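Local atomic coordinates of alkaline phosphatase (Antarctic bacterium, PDB entry 2W5V), a protein that probably hydrolyses phosphate monoesters at alkaline pH, as a zinc- and magnesium-dependent alkaline phosphatase. Residues 34-39 with 247-252; 293-298 with 344-349; 351-356 with 364-369. The protein carries 1 engineered substitution. One frame throughout, in Å; residues are numbered along the deposited sequence.

Contact 1 of 3, residues 34-39 with 247-252; sequences PKNVIL and SAFFIM
F249 and N36 meet face to face on two neighbouring parallel strands of the central sheet, the amide of N36 stacked on the phenyl ring with the two planes only 10° apart. N36 CB sits over the middle of that ring, 3.8 Å from the F249 centroid, a CH-pi contact. The ring can lie there because F249 CG stands between its own backbone N and carbonyl carbon (chi1 65°), which swings the phenyl across to the other strand. The same amide also grips the backbone: F249 N donates to N36 OD1 over 3.0 Å, a bent bond. A water donates to N36 OD1 and to S247 O, while N36 ND2 is held by T294 of the next strand. At the ring's edge, I38 CG1 comes to 3.8 Å from F249 CE1.

L39 N reaches I251 O at 2.7 Å in a nearly straight bond, and L39 CD2 lies 4.3 Å from M252 CG. V37 N bonds to F249 O and I251 N to V37 O. The M252 side chain, near T137 and E254, runs toward the magnesium site. The chemistry thus implies a parallel pairing in which the amide oxygen of N36 replaces a backbone acceptor, K35 O being too far from F249 N.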
ATOM      1  N   PRO B  34      13.425 -19.280 -10.400  1.00 20.28           N
ATOM      2  CA  PRO B  34      13.743 -19.713  -9.035  1.00 20.02           C
ATOM      3  C   PRO B  34      13.645 -21.223  -8.910  1.00 21.55           C
ATOM      4  O   PRO B  34      12.742 -21.821  -9.495  1.00 19.22           O
ATOM      5  CB  PRO B  34      12.632 -19.088  -8.183  1.00 24.57           C
ATOM      6  CG  PRO B  34      11.612 -18.546  -9.140  1.00 22.95           C
ATOM      7  CD  PRO B  34      12.033 -18.828 -10.542  1.00 25.20           C
ATOM      8  N   LYS B  35      14.554 -21.824  -8.154  1.00 19.05           N
ATOM      9  CA  LYS B  35      14.462 -23.244  -7.835  1.00 18.88           C
ATOM     10  C   LYS B  35      13.498 -23.462  -6.673  1.00 22.36           C
ATOM     11  O   LYS B  35      12.690 -24.395  -6.680  1.00 21.12           O
ATOM     12  CB  LYS B  35      15.843 -23.782  -7.474  1.00 20.94           C
ATOM     13  CG  LYS B  35      15.851 -25.199  -6.896  1.00 25.47           C
ATOM     14  CD  LYS B  35      17.284 -25.655  -6.613  1.00 27.93           C
ATOM     15  CE  LYS B  35      17.336 -27.094  -6.130  1.00 35.96           C
ATOM     16  NZ  LYS B  35      18.726 -27.628  -6.100  1.00 37.29           N
ATOM     17  N   ASN B  36      13.587 -22.580  -5.682  1.00 20.22           N
ATOM     18  CA  ASN B  36      12.775 -22.653  -4.473  1.00 18.71           C
ATOM     19  C   ASN B  36      11.836 -21.462  -4.347  1.00 22.26           C
ATOM     20  O   ASN B  36      12.110 -20.384  -4.873  1.00 19.51           O
ATOM     21  CB  ASN B  36      13.681 -22.673  -3.241  1.00 20.92           C
ATOM     22  CG  ASN B  36      14.802 -23.681  -3.354  1.00 29.19           C
ATOM     23  OD1 ASN B  36      14.562 -24.869  -3.535  1.00 28.12           O
ATOM     24  ND2 ASN B  36      16.041 -23.211  -3.225  1.00 24.25           N
ATOM     25  N   VAL B  37      10.745 -21.652  -3.615  1.00 19.72           N
ATOM     26  CA  VAL B  37       9.803 -20.575  -3.351  1.00 15.89           C
ATOM     27  C   VAL B  37       9.407 -20.587  -1.873  1.00 17.39           C
ATOM     28  O   VAL B  37       9.081 -21.636  -1.315  1.00 18.85           O
ATOM     29  CB  VAL B  37       8.530 -20.732  -4.187  1.00 15.86           C
ATOM     30  CG1 VAL B  37       7.550 -19.613  -3.857  1.00 18.58           C
ATOM     31  CG2 VAL B  37       8.860 -20.728  -5.667  1.00 20.83           C
ATOM     32  N   ILE B  38       9.476 -19.426  -1.235  1.00 17.37           N
ATOM     33  CA  ILE B  38       8.960 -19.262   0.115  1.00 15.40           C
ATOM     34  C   ILE B  38       7.858 -18.211   0.070  1.00 18.50           C
ATOM     35  O   ILE B  38       8.092 -17.078  -0.343  1.00 18.49           O
ATOM     36  CB  ILE B  38      10.057 -18.810   1.084  1.00 19.63           C
ATOM     37  CG1 ILE B  38      11.197 -19.840   1.121  1.00 19.60           C
ATOM     38  CG2 ILE B  38       9.465 -18.585   2.469  1.00 18.45           C
ATOM     39  CD1 ILE B  38      12.466 -19.325   1.784  1.00 24.53           C
ATOM     40  N   LEU B  39       6.650 -18.597   0.460  1.00 14.99           N
ATOM     41  CA  LEU B  39       5.520 -17.681   0.471  1.00 15.36           C
ATOM     42  C   LEU B  39       5.122 -17.370   1.914  1.00 22.04           C
ATOM     43  O   LEU B  39       4.683 -18.251   2.646  1.00 16.61           O
ATOM     44  CB  LEU B  39       4.347 -18.303  -0.285  1.00 14.44           C
ATOM     45  CG  LEU B  39       3.043 -17.524  -0.183  1.00 16.71           C
ATOM     46  CD1 LEU B  39       3.212 -16.115  -0.757  1.00 18.58           C
ATOM     47  CD2 LEU B  39       1.941 -18.280  -0.897  1.00 15.35           C
ATOM     48  N   SER B 247      17.372 -30.944  -2.830  1.00 32.37           N
ATOM     49  CA  SER B 247      16.008 -30.920  -3.338  1.00 28.87           C
ATOM     50  C   SER B 247      15.489 -29.488  -3.425  1.00 27.30           C
ATOM     51  O   SER B 247      15.849 -28.645  -2.617  1.00 25.72           O
ATOM     52  CB  SER B 247      15.113 -31.744  -2.414  1.00 30.29           C
ATOM     53  OG  SER B 247      13.762 -31.676  -2.821  1.00 39.76           O
ATOM     54  N   ALA B 248      14.643 -29.211  -4.405  1.00 24.17           N
ATOM     55  CA  ALA B 248      13.962 -27.922  -4.445  1.00 27.05           C
ATOM     56  C   ALA B 248      12.788 -27.963  -3.467  1.00 25.53           C
ATOM     57  O   ALA B 248      12.313 -29.040  -3.109  1.00 22.39           O
ATOM     58  CB  ALA B 248      13.478 -27.626  -5.842  1.00 25.06           C
ATOM     59  N   PHE B 249      12.316 -26.802  -3.035  1.00 23.36           N
ATOM     60  CA  PHE B 249      11.244 -26.774  -2.052  1.00 18.46           C
ATOM     61  C   PHE B 249      10.272 -25.619  -2.229  1.00 15.87           C
ATOM     62  O   PHE B 249      10.591 -24.597  -2.834  1.00 20.89           O
ATOM     63  CB  PHE B 249      11.818 -26.777  -0.627  1.00 21.85           C
ATOM     64  CG  PHE B 249      12.618 -25.534  -0.273  1.00 25.51           C
ATOM     65  CD1 PHE B 249      11.974 -24.370   0.138  1.00 23.57           C
ATOM     66  CD2 PHE B 249      14.011 -25.546  -0.319  1.00 20.56           C
ATOM     67  CE1 PHE B 249      12.698 -23.232   0.479  1.00 21.94           C
ATOM     68  CE2 PHE B 249      14.747 -24.412   0.029  1.00 20.01           C
ATOM     69  CZ  PHE B 249      14.088 -23.255   0.425  1.00 22.29           C
ATOM     70  N   PHE B 250       9.071 -25.814  -1.703  1.00 21.15           N
ATOM     71  CA  PHE B 250       8.085 -24.763  -1.565  1.00 19.62           C
ATOM     72  C   PHE B 250       7.644 -24.723  -0.101  1.00 20.14           C
ATOM     73  O   PHE B 250       7.336 -25.761   0.479  1.00 21.51           O
ATOM     74  CB  PHE B 250       6.870 -25.044  -2.461  1.00 15.12           C
ATOM     75  CG  PHE B 250       5.719 -24.121  -2.200  1.00 14.39           C
ATOM     76  CD1 PHE B 250       5.622 -22.905  -2.862  1.00 23.04           C
ATOM     77  CD2 PHE B 250       4.757 -24.449  -1.261  1.00 20.19           C
ATOM     78  CE1 PHE B 250       4.579 -22.043  -2.606  1.00 24.66           C
ATOM     79  CE2 PHE B 250       3.705 -23.599  -0.996  1.00 21.09           C
ATOM     80  CZ  PHE B 250       3.613 -22.387  -1.669  1.00 24.48           C
ATOM     81  N   ILE B 251       7.624 -23.534   0.496  1.00 19.36           N
ATOM     82  CA  ILE B 251       7.170 -23.359   1.881  1.00 16.66           C
ATOM     83  C   ILE B 251       6.174 -22.213   1.952  1.00 21.44           C
ATOM     84  O   ILE B 251       6.374 -21.177   1.316  1.00 19.37           O
ATOM     85  CB  ILE B 251       8.360 -23.016   2.821  1.00 16.37           C
ATOM     86  CG1 ILE B 251       9.317 -24.197   2.932  1.00 17.24           C
ATOM     87  CG2 ILE B 251       7.879 -22.598   4.205  1.00 18.54           C
ATOM     88  CD1 ILE B 251      10.690 -23.812   3.490  1.00 28.92           C
ATOM     89  N   MET B 252       5.093 -22.405   2.703  1.00 17.04           N
ATOM     90  CA  MET B 252       4.213 -21.307   3.095  1.00 14.92           C
ATOM     91  C   MET B 252       4.303 -21.198   4.615  1.00 21.08           C
ATOM     92  O   MET B 252       4.034 -22.168   5.318  1.00 20.77           O
ATOM     93  CB  MET B 252       2.760 -21.572   2.683  1.00 19.12           C
ATOM     94  CG  MET B 252       1.829 -20.361   2.860  1.00 17.12           C
ATOM     95  SD  MET B 252       1.356 -19.986   4.574  1.00 22.38           S
ATOM     96  CE  MET B 252       0.335 -21.425   4.944  1.00 24.78           C
TER
HETATM   97  O   HOH W   1      17.086 -26.158  -2.531  1.00 38.00           O

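Contact 2 of 3, residues 293-298 with 344-349; sequences NTLVIV and VFAYGP
V296 and Y347 form one hydrogen-bonded pair of two antiparallel strands within the mixed central sheet of the alkaline phosphatase fold, and V298 and F345 form the next. Four main-chain bonds result, with V296 N to Y347 O at 2.8 Å and F345 N to V298 O also at 2.8 Å; all are close to straight. Between the two pairs, I297 faces A346 across a non-hydrogen-bonded position, where A346 CA approaches V296 O at 3.2 Å in a CA-H...O contact.

Apolar contacts lie on both faces. On one, V298 CB stands 4.1 Å from F345 CB, and V298 O lies at the edge of the phenyl ring, which also meets Y63 and F66 of its own chain and packs on L71 of the second subunit. On the other, I297 CG2 lies beside V344 CG1, both branches pointing the same way. L295 CG lies anti to the backbone N (chi1 166°), and L295 CD1 comes to 3.6 Å from Y347 O.

Beyond the strand, P349 CD rests 3.5 Å from T294 O. With an alanine in place of P349, the ring atoms CG and CD would be gone, which would probably open a gap beside N293 and T294 and leave the chain after G348 freer to turn. At G348 phi is 111°, and a CB would run into T294 O and the preceding carbonyl.

The chemistry implies a pairing held by four main-chain hydrogen bonds, with valines and aromatic rings on one face and I297, A346 and V344 on the other; strand 294-299 runs on toward the zinc ligands D301 and H302.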
ATOM      1  N   ASN B 293      19.016 -18.831  -5.335  1.00 24.38           N
ATOM      2  CA  ASN B 293      18.098 -19.568  -6.205  1.00 23.21           C
ATOM      3  C   ASN B 293      16.696 -19.624  -5.624  1.00 23.15           C
ATOM      4  O   ASN B 293      15.901 -20.496  -5.987  1.00 23.68           O
ATOM      5  CB  ASN B 293      18.588 -21.006  -6.409  1.00 27.86           C
ATOM      6  CG  ASN B 293      19.881 -21.078  -7.191  1.00 51.66           C
ATOM      7  OD1 ASN B 293      20.023 -20.440  -8.234  1.00 60.34           O
ATOM      8  ND2 ASN B 293      20.832 -21.866  -6.693  1.00 59.26           N
ATOM      9  N   THR B 294      16.395 -18.701  -4.716  1.00 20.85           N
ATOM     10  CA  THR B 294      15.139 -18.754  -3.972  1.00 16.08           C
ATOM     11  C   THR B 294      14.317 -17.480  -4.127  1.00 19.60           C
ATOM     12  O   THR B 294      14.823 -16.365  -3.943  1.00 22.80           O
ATOM     13  CB  THR B 294      15.403 -18.989  -2.467  1.00 24.68           C
ATOM     14  OG1 THR B 294      16.107 -20.226  -2.294  1.00 22.77           O
ATOM     15  CG2 THR B 294      14.097 -19.033  -1.678  1.00 24.32           C
ATOM     16  N   LEU B 295      13.046 -17.659  -4.460  1.00 19.21           N
ATOM     17  CA  LEU B 295      12.107 -16.550  -4.560  1.00 20.13           C
ATOM     18  C   LEU B 295      11.326 -16.430  -3.259  1.00 16.61           C
ATOM     19  O   LEU B 295      10.725 -17.395  -2.794  1.00 16.48           O
ATOM     20  CB  LEU B 295      11.146 -16.785  -5.725  1.00 22.75           C
ATOM     21  CG  LEU B 295       9.903 -15.896  -5.772  1.00 18.80           C
ATOM     22  CD1 LEU B 295      10.274 -14.463  -6.179  1.00 18.23           C
ATOM     23  CD2 LEU B 295       8.855 -16.480  -6.713  1.00 18.54           C
ATOM     24  N   VAL B 296      11.344 -15.248  -2.668  1.00 17.02           N
ATOM     25  CA  VAL B 296      10.581 -14.997  -1.456  1.00 14.72           C
ATOM     26  C   VAL B 296       9.451 -14.033  -1.769  1.00 17.64           C
ATOM     27  O   VAL B 296       9.687 -12.934  -2.272  1.00 17.91           O
ATOM     28  CB  VAL B 296      11.455 -14.379  -0.361  1.00 19.34           C
ATOM     29  CG1 VAL B 296      10.621 -14.099   0.874  1.00 14.61           C
ATOM     30  CG2 VAL B 296      12.641 -15.290  -0.030  1.00 16.99           C
ATOM     31  N   ILE B 297       8.227 -14.455  -1.472  1.00 12.84           N
ATOM     32  CA  ILE B 297       7.046 -13.633  -1.683  1.00 14.00           C
ATOM     33  C   ILE B 297       6.374 -13.377  -0.345  1.00 13.79           C
ATOM     34  O   ILE B 297       6.154 -14.305   0.432  1.00 18.00           O
ATOM     35  CB  ILE B 297       6.020 -14.336  -2.592  1.00 17.13           C
ATOM     36  CG1 ILE B 297       6.650 -14.680  -3.945  1.00 17.98           C
ATOM     37  CG2 ILE B 297       4.783 -13.458  -2.769  1.00 14.54           C
ATOM     38  CD1 ILE B 297       5.961 -15.843  -4.638  1.00 17.14           C
ATOM     39  N   VAL B 298       6.061 -12.116  -0.079  1.00 13.71           N
ATOM     40  CA  VAL B 298       5.380 -11.729   1.157  1.00 16.66           C
ATOM     41  C   VAL B 298       4.099 -10.984   0.813  1.00 17.13           C
ATOM     42  O   VAL B 298       4.122 -10.004   0.055  1.00 18.03           O
ATOM     43  CB  VAL B 298       6.244 -10.789   2.024  1.00 18.01           C
ATOM     44  CG1 VAL B 298       5.449 -10.331   3.240  1.00 18.64           C
ATOM     45  CG2 VAL B 298       7.548 -11.476   2.462  1.00 15.94           C
ATOM     46  N   VAL B 344       2.107  -6.630  -2.112  1.00 13.09           N
ATOM     47  CA  VAL B 344       2.854  -7.853  -2.336  1.00 14.43           C
ATOM     48  C   VAL B 344       4.312  -7.455  -2.462  1.00 16.38           C
ATOM     49  O   VAL B 344       4.638  -6.500  -3.177  1.00 17.23           O
ATOM     50  CB  VAL B 344       2.453  -8.496  -3.670  1.00  9.79           C
ATOM     51  CG1 VAL B 344       3.349  -9.706  -3.982  1.00 13.47           C
ATOM     52  CG2 VAL B 344       0.970  -8.864  -3.656  1.00 10.19           C
ATOM     53  N   PHE B 345       5.188  -8.182  -1.771  1.00 13.43           N
ATOM     54  CA  PHE B 345       6.625  -7.947  -1.844  1.00 14.46           C
ATOM     55  C   PHE B 345       7.295  -9.203  -2.387  1.00 15.98           C
ATOM     56  O   PHE B 345       6.950 -10.316  -1.985  1.00 17.23           O
ATOM     57  CB  PHE B 345       7.199  -7.632  -0.458  1.00 15.01           C
ATOM     58  CG  PHE B 345       6.532  -6.476   0.243  1.00 16.17           C
ATOM     59  CD1 PHE B 345       7.032  -5.182   0.119  1.00 16.51           C
ATOM     60  CD2 PHE B 345       5.422  -6.682   1.045  1.00 16.07           C
ATOM     61  CE1 PHE B 345       6.423  -4.110   0.764  1.00 15.34           C
ATOM     62  CE2 PHE B 345       4.809  -5.618   1.705  1.00 14.42           C
ATOM     63  CZ  PHE B 345       5.318  -4.321   1.564  1.00 11.80           C
ATOM     64  N   ALA B 346       8.258  -9.038  -3.290  1.00 13.31           N
ATOM     65  CA  ALA B 346       8.970 -10.200  -3.823  1.00 13.68           C
ATOM     66  C   ALA B 346      10.463  -9.944  -3.994  1.00 11.06           C
ATOM     67  O   ALA B 346      10.873  -8.896  -4.478  1.00 18.49           O
ATOM     68  CB  ALA B 346       8.352 -10.652  -5.147  1.00 11.61           C
ATOM     69  N   TYR B 347      11.265 -10.926  -3.605  1.00 11.06           N
ATOM     70  CA  TYR B 347      12.711 -10.845  -3.727  1.00 15.62           C
ATOM     71  C   TYR B 347      13.234 -12.130  -4.354  1.00 20.70           C
ATOM     72  O   TYR B 347      12.797 -13.217  -3.983  1.00 20.57           O
ATOM     73  CB  TYR B 347      13.367 -10.686  -2.355  1.00 17.87           C
ATOM     74  CG  TYR B 347      14.874 -10.726  -2.462  1.00 22.89           C
ATOM     75  CD1 TYR B 347      15.599  -9.563  -2.671  1.00 25.87           C
ATOM     76  CD2 TYR B 347      15.564 -11.933  -2.411  1.00 24.37           C
ATOM     77  CE1 TYR B 347      16.974  -9.596  -2.799  1.00 32.35           C
ATOM     78  CE2 TYR B 347      16.941 -11.975  -2.540  1.00 31.27           C
ATOM     79  CZ  TYR B 347      17.641 -10.805  -2.734  1.00 37.73           C
ATOM     80  OH  TYR B 347      19.012 -10.834  -2.862  1.00 48.16           O
ATOM     81  N   GLY B 348      14.189 -12.011  -5.271  1.00 20.56           N
ATOM     82  CA  GLY B 348      14.849 -13.181  -5.823  1.00 18.78           C
ATOM     83  C   GLY B 348      14.493 -13.418  -7.280  1.00 17.41           C
ATOM     84  O   GLY B 348      13.816 -12.597  -7.898  1.00 20.55           O
ATOM     85  N   PRO B 349      14.962 -14.539  -7.843  1.00 17.97           N
ATOM     86  CA  PRO B 349      14.713 -14.887  -9.246  1.00 18.55           C
ATOM     87  C   PRO B 349      13.224 -14.916  -9.547  1.00 21.44           C
ATOM     88  O   PRO B 349      12.486 -15.620  -8.860  1.00 21.31           O
ATOM     89  CB  PRO B 349      15.284 -16.304  -9.367  1.00 18.61           C
ATOM     90  CG  PRO B 349      16.283 -16.416  -8.290  1.00 23.37           C
ATOM     91  CD  PRO B 349      15.814 -15.531  -7.163  1.00 20.50           C
TER

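Contact 3 of 3, residues 351-356 with 364-369; sequences SEEFIG and FHKILK
One glutamate, E353, meets two lysines of the same helix, K366 and K369, and lends the first of them its backbone carbonyl as well as its carboxylate. The carbonyl bond is the short one: K366 NZ donates to E353 O at 2.8 Å, approaching almost in line with the C=O bond. The carboxylate bonds are weaker, K366 NZ to E353 OE2 at 3.3 Å and K369 NZ to E353 OE1 at 3.2 Å, so each oxygen serves a different salt bridge. E353 CG lies anti to the backbone N (chi1 -176°), and a bend at chi2 then brings the carboxylate up to both ammonium groups. K366 is extended until its last torsion, chi4 -69°, which turns NZ in toward the carbonyl; K369 crosses E353 at about a right angle. A water accepting from K366 NZ donates to I355 O, and Y358 gives the same lysine a cation-pi partner.

Beside the charged groups, the side chains of F354 and K366 run antiparallel past one another, with F354 CE2 3.6 Å from K366 CB. The ring tip continues to I367, F354 CZ lying 4.0 Å from I367 CG1, and both side chains rest on I297 of the sheet. This is a salt-bridge network beside an apolar seam, joining a 3-10 turn and the C-terminal helix on one face of the alpha/beta domain.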
ATOM      1  N   SER B 351      11.185 -12.383  -9.224  1.00 15.36           N
ATOM      2  CA  SER B 351      10.427 -11.479  -8.355  1.00 18.07           C
ATOM      3  C   SER B 351       9.758 -10.334  -9.133  1.00 18.29           C
ATOM      4  O   SER B 351       8.744  -9.788  -8.693  1.00 18.88           O
ATOM      5  CB  SER B 351      11.308 -10.932  -7.218  1.00 16.93           C
ATOM      6  OG  SER B 351      12.430 -10.223  -7.723  1.00 20.75           O
ATOM      7  N   GLU B 352      10.305  -9.990 -10.295  1.00 18.70           N
ATOM      8  CA  GLU B 352       9.756  -8.894 -11.097  1.00 18.53           C
ATOM      9  C   GLU B 352       8.347  -9.224 -11.615  1.00 22.01           C
ATOM     10  O   GLU B 352       7.576  -8.336 -11.950  1.00 17.25           O
ATOM     11  CB  GLU B 352      10.671  -8.564 -12.283  1.00 33.36           C
ATOM     12  CG  GLU B 352      12.053  -8.019 -11.913  1.00 44.85           C
ATOM     13  CD  GLU B 352      13.027  -9.085 -11.398  1.00 54.81           C
ATOM     14  OE1 GLU B 352      12.714 -10.303 -11.445  1.00 40.27           O
ATOM     15  OE2 GLU B 352      14.123  -8.691 -10.944  1.00 63.12           O
ATOM     16  N   GLU B 353       8.025 -10.511 -11.693  1.00 16.09           N
ATOM     17  CA  GLU B 353       6.709 -10.927 -12.164  1.00 15.20           C
ATOM     18  C   GLU B 353       5.586 -10.427 -11.254  1.00 17.89           C
ATOM     19  O   GLU B 353       4.430 -10.330 -11.677  1.00 15.20           O
ATOM     20  CB  GLU B 353       6.648 -12.454 -12.274  1.00 21.86           C
ATOM     21  CG  GLU B 353       5.340 -12.977 -12.846  1.00 27.20           C
ATOM     22  CD  GLU B 353       5.088 -12.495 -14.267  1.00 42.21           C
ATOM     23  OE1 GLU B 353       6.064 -12.392 -15.041  1.00 37.79           O
ATOM     24  OE2 GLU B 353       3.914 -12.225 -14.609  1.00 52.26           O
ATOM     25  N   PHE B 354       5.927 -10.085 -10.015  1.00 14.98           N
ATOM     26  CA  PHE B 354       4.899  -9.775  -9.021  1.00 14.64           C
ATOM     27  C   PHE B 354       4.581  -8.285  -8.841  1.00 16.16           C
ATOM     28  O   PHE B 354       3.866  -7.922  -7.905  1.00 14.93           O
ATOM     29  CB  PHE B 354       5.260 -10.416  -7.676  1.00 15.00           C
ATOM     30  CG  PHE B 354       5.297 -11.912  -7.732  1.00 18.51           C
ATOM     31  CD1 PHE B 354       6.405 -12.571  -8.247  1.00 21.72           C
ATOM     32  CD2 PHE B 354       4.199 -12.662  -7.331  1.00 19.54           C
ATOM     33  CE1 PHE B 354       6.434 -13.955  -8.331  1.00 15.84           C
ATOM     34  CE2 PHE B 354       4.219 -14.048  -7.417  1.00 17.07           C
ATOM     35  CZ  PHE B 354       5.334 -14.692  -7.924  1.00 18.43           C
ATOM     36  N   ILE B 355       5.078  -7.429  -9.734  1.00 16.51           N
ATOM     37  CA  ILE B 355       4.798  -5.990  -9.630  1.00 14.64           C
ATOM     38  C   ILE B 355       3.465  -5.634 -10.290  1.00 16.49           C
ATOM     39  O   ILE B 355       2.763  -6.506 -10.790  1.00 15.99           O
ATOM     40  CB  ILE B 355       5.938  -5.135 -10.215  1.00 16.83           C
ATOM     41  CG1 ILE B 355       6.045  -5.317 -11.731  1.00 19.83           C
ATOM     42  CG2 ILE B 355       7.268  -5.468  -9.524  1.00 17.16           C
ATOM     43  CD1 ILE B 355       7.189  -4.517 -12.351  1.00 22.84           C
ATOM     44  N   GLY B 356       3.099  -4.358 -10.285  1.00 16.92           N
ATOM     45  CA  GLY B 356       1.803  -3.968 -10.814  1.00 14.55           C
ATOM     46  C   GLY B 356       0.634  -4.357  -9.915  1.00 15.67           C
ATOM     47  O   GLY B 356       0.808  -4.710  -8.742  1.00 17.26           O
ATOM     48  N   PHE B 364      -1.024 -17.324  -7.544  1.00 17.93           N
ATOM     49  CA  PHE B 364      -0.841 -18.738  -7.901  1.00 16.19           C
ATOM     50  C   PHE B 364      -0.265 -18.866  -9.303  1.00 16.51           C
ATOM     51  O   PHE B 364       0.716 -19.573  -9.522  1.00 17.37           O
ATOM     52  CB  PHE B 364      -2.176 -19.489  -7.827  1.00 15.26           C
ATOM     53  CG  PHE B 364      -2.146 -20.874  -8.442  1.00 15.22           C
ATOM     54  CD1 PHE B 364      -1.944 -21.996  -7.649  1.00 17.23           C
ATOM     55  CD2 PHE B 364      -2.333 -21.051  -9.809  1.00 16.31           C
ATOM     56  CE1 PHE B 364      -1.926 -23.273  -8.202  1.00 22.52           C
ATOM     57  CE2 PHE B 364      -2.313 -22.330 -10.375  1.00 19.29           C
ATOM     58  CZ  PHE B 364      -2.107 -23.440  -9.565  1.00 20.57           C
ATOM     59  N   HIS B 365      -0.886 -18.176 -10.252  1.00 15.81           N
ATOM     60  CA  HIS B 365      -0.486 -18.297 -11.646  1.00 17.83           C
ATOM     61  C   HIS B 365       0.904 -17.733 -11.888  1.00 16.58           C
ATOM     62  O   HIS B 365       1.649 -18.234 -12.727  1.00 17.43           O
ATOM     63  CB  HIS B 365      -1.544 -17.664 -12.541  1.00 18.27           C
ATOM     64  CG  HIS B 365      -2.865 -18.367 -12.456  1.00 21.17           C
ATOM     65  ND1 HIS B 365      -3.092 -19.591 -13.053  1.00 24.41           N
ATOM     66  CD2 HIS B 365      -4.009 -18.049 -11.806  1.00 21.82           C
ATOM     67  CE1 HIS B 365      -4.326 -19.983 -12.790  1.00 23.31           C
ATOM     68  NE2 HIS B 365      -4.904 -19.065 -12.033  1.00 20.50           N
ATOM     69  N   LYS B 366       1.258 -16.703 -11.127  1.00 19.34           N
ATOM     70  CA  LYS B 366       2.589 -16.125 -11.219  1.00 20.16           C
ATOM     71  C   LYS B 366       3.662 -17.049 -10.643  1.00 18.85           C
ATOM     72  O   LYS B 366       4.750 -17.143 -11.200  1.00 18.17           O
ATOM     73  CB  LYS B 366       2.627 -14.745 -10.547  1.00 12.64           C
ATOM     74  CG  LYS B 366       1.770 -13.695 -11.277  1.00 15.63           C
ATOM     75  CD  LYS B 366       1.751 -12.378 -10.493  1.00 19.35           C
ATOM     76  CE  LYS B 366       1.025 -11.281 -11.271  1.00 20.19           C
ATOM     77  NZ  LYS B 366       1.805 -10.860 -12.472  1.00 18.44           N
ATOM     78  N   ILE B 367       3.371 -17.726  -9.532  1.00 15.95           N
ATOM     79  CA  ILE B 367       4.337 -18.686  -8.984  1.00 15.20           C
ATOM     80  C   ILE B 367       4.549 -19.819  -9.983  1.00 20.26           C
ATOM     81  O   ILE B 367       5.674 -20.218 -10.261  1.00 18.32           O
ATOM     82  CB  ILE B 367       3.887 -19.273  -7.646  1.00 16.00           C
ATOM     83  CG1 ILE B 367       3.961 -18.212  -6.546  1.00 16.51           C
ATOM     84  CG2 ILE B 367       4.754 -20.468  -7.275  1.00 16.48           C
ATOM     85  CD1 ILE B 367       3.244 -18.627  -5.256  1.00 15.19           C
ATOM     86  N   LEU B 368       3.452 -20.320 -10.534  1.00 20.40           N
ATOM     87  CA  LEU B 368       3.532 -21.358 -11.553  1.00 22.25           C
ATOM     88  C   LEU B 368       4.365 -20.866 -12.753  1.00 24.61           C
ATOM     89  O   LEU B 368       5.261 -21.565 -13.235  1.00 22.68           O
ATOM     90  CB  LEU B 368       2.113 -21.767 -11.968  1.00 22.30           C
ATOM     91  CG  LEU B 368       1.876 -23.089 -12.676  1.00 29.20           C
ATOM     92  CD1 LEU B 368       2.680 -24.204 -12.020  1.00 24.41           C
ATOM     93  CD2 LEU B 368       0.385 -23.409 -12.664  1.00 30.42           C
ATOM     94  N   LYS B 369       4.097 -19.643 -13.206  1.00 22.32           N
ATOM     95  CA  LYS B 369       4.803 -19.090 -14.356  1.00 26.39           C
ATOM     96  C   LYS B 369       6.322 -18.992 -14.160  1.00 25.18           C
ATOM     97  O   LYS B 369       7.089 -19.412 -15.022  1.00 27.71           O
ATOM     98  CB  LYS B 369       4.241 -17.716 -14.735  1.00 27.31           C
ATOM     99  CG  LYS B 369       4.985 -17.068 -15.884  1.00 27.71           C
ATOM    100  CD  LYS B 369       4.448 -15.686 -16.206  1.00 35.96           C
ATOM    101  CE  LYS B 369       5.286 -15.025 -17.298  1.00 43.14           C
ATOM    102  NZ  LYS B 369       4.732 -13.700 -17.698  1.00 41.97           N
TER
HETATM  103  O   HOH W   2       1.618  -7.722 -12.855  1.00 29.50           O

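Overall arrangement
The three contacts follow one another along the chain of a single alpha/beta fold. Contacts 1 and 2, with centres about 10 Å apart, are joined because strands 36-42 and 294-299 are neighbours in the sheet: I38 N lies 2.8 Å from L295 O, and I38 O 2.9 Å from I297 N, both probable hydrogen bonds. Contact 3 lies over contact 2, centres about 9 Å apart, with I297 CD1 packed against both F354 CZ at 3.5 Å and I367 CG1 at 3.6 Å; it does not touch contact 1. Contact 1 comes nearest the metals: the M252 side chain is about 8 Å from a bound magnesium ion, against about 14 Å from the V298 side chain of contact 2 to a magnesium ion, while contact 3 lies away from the known sites.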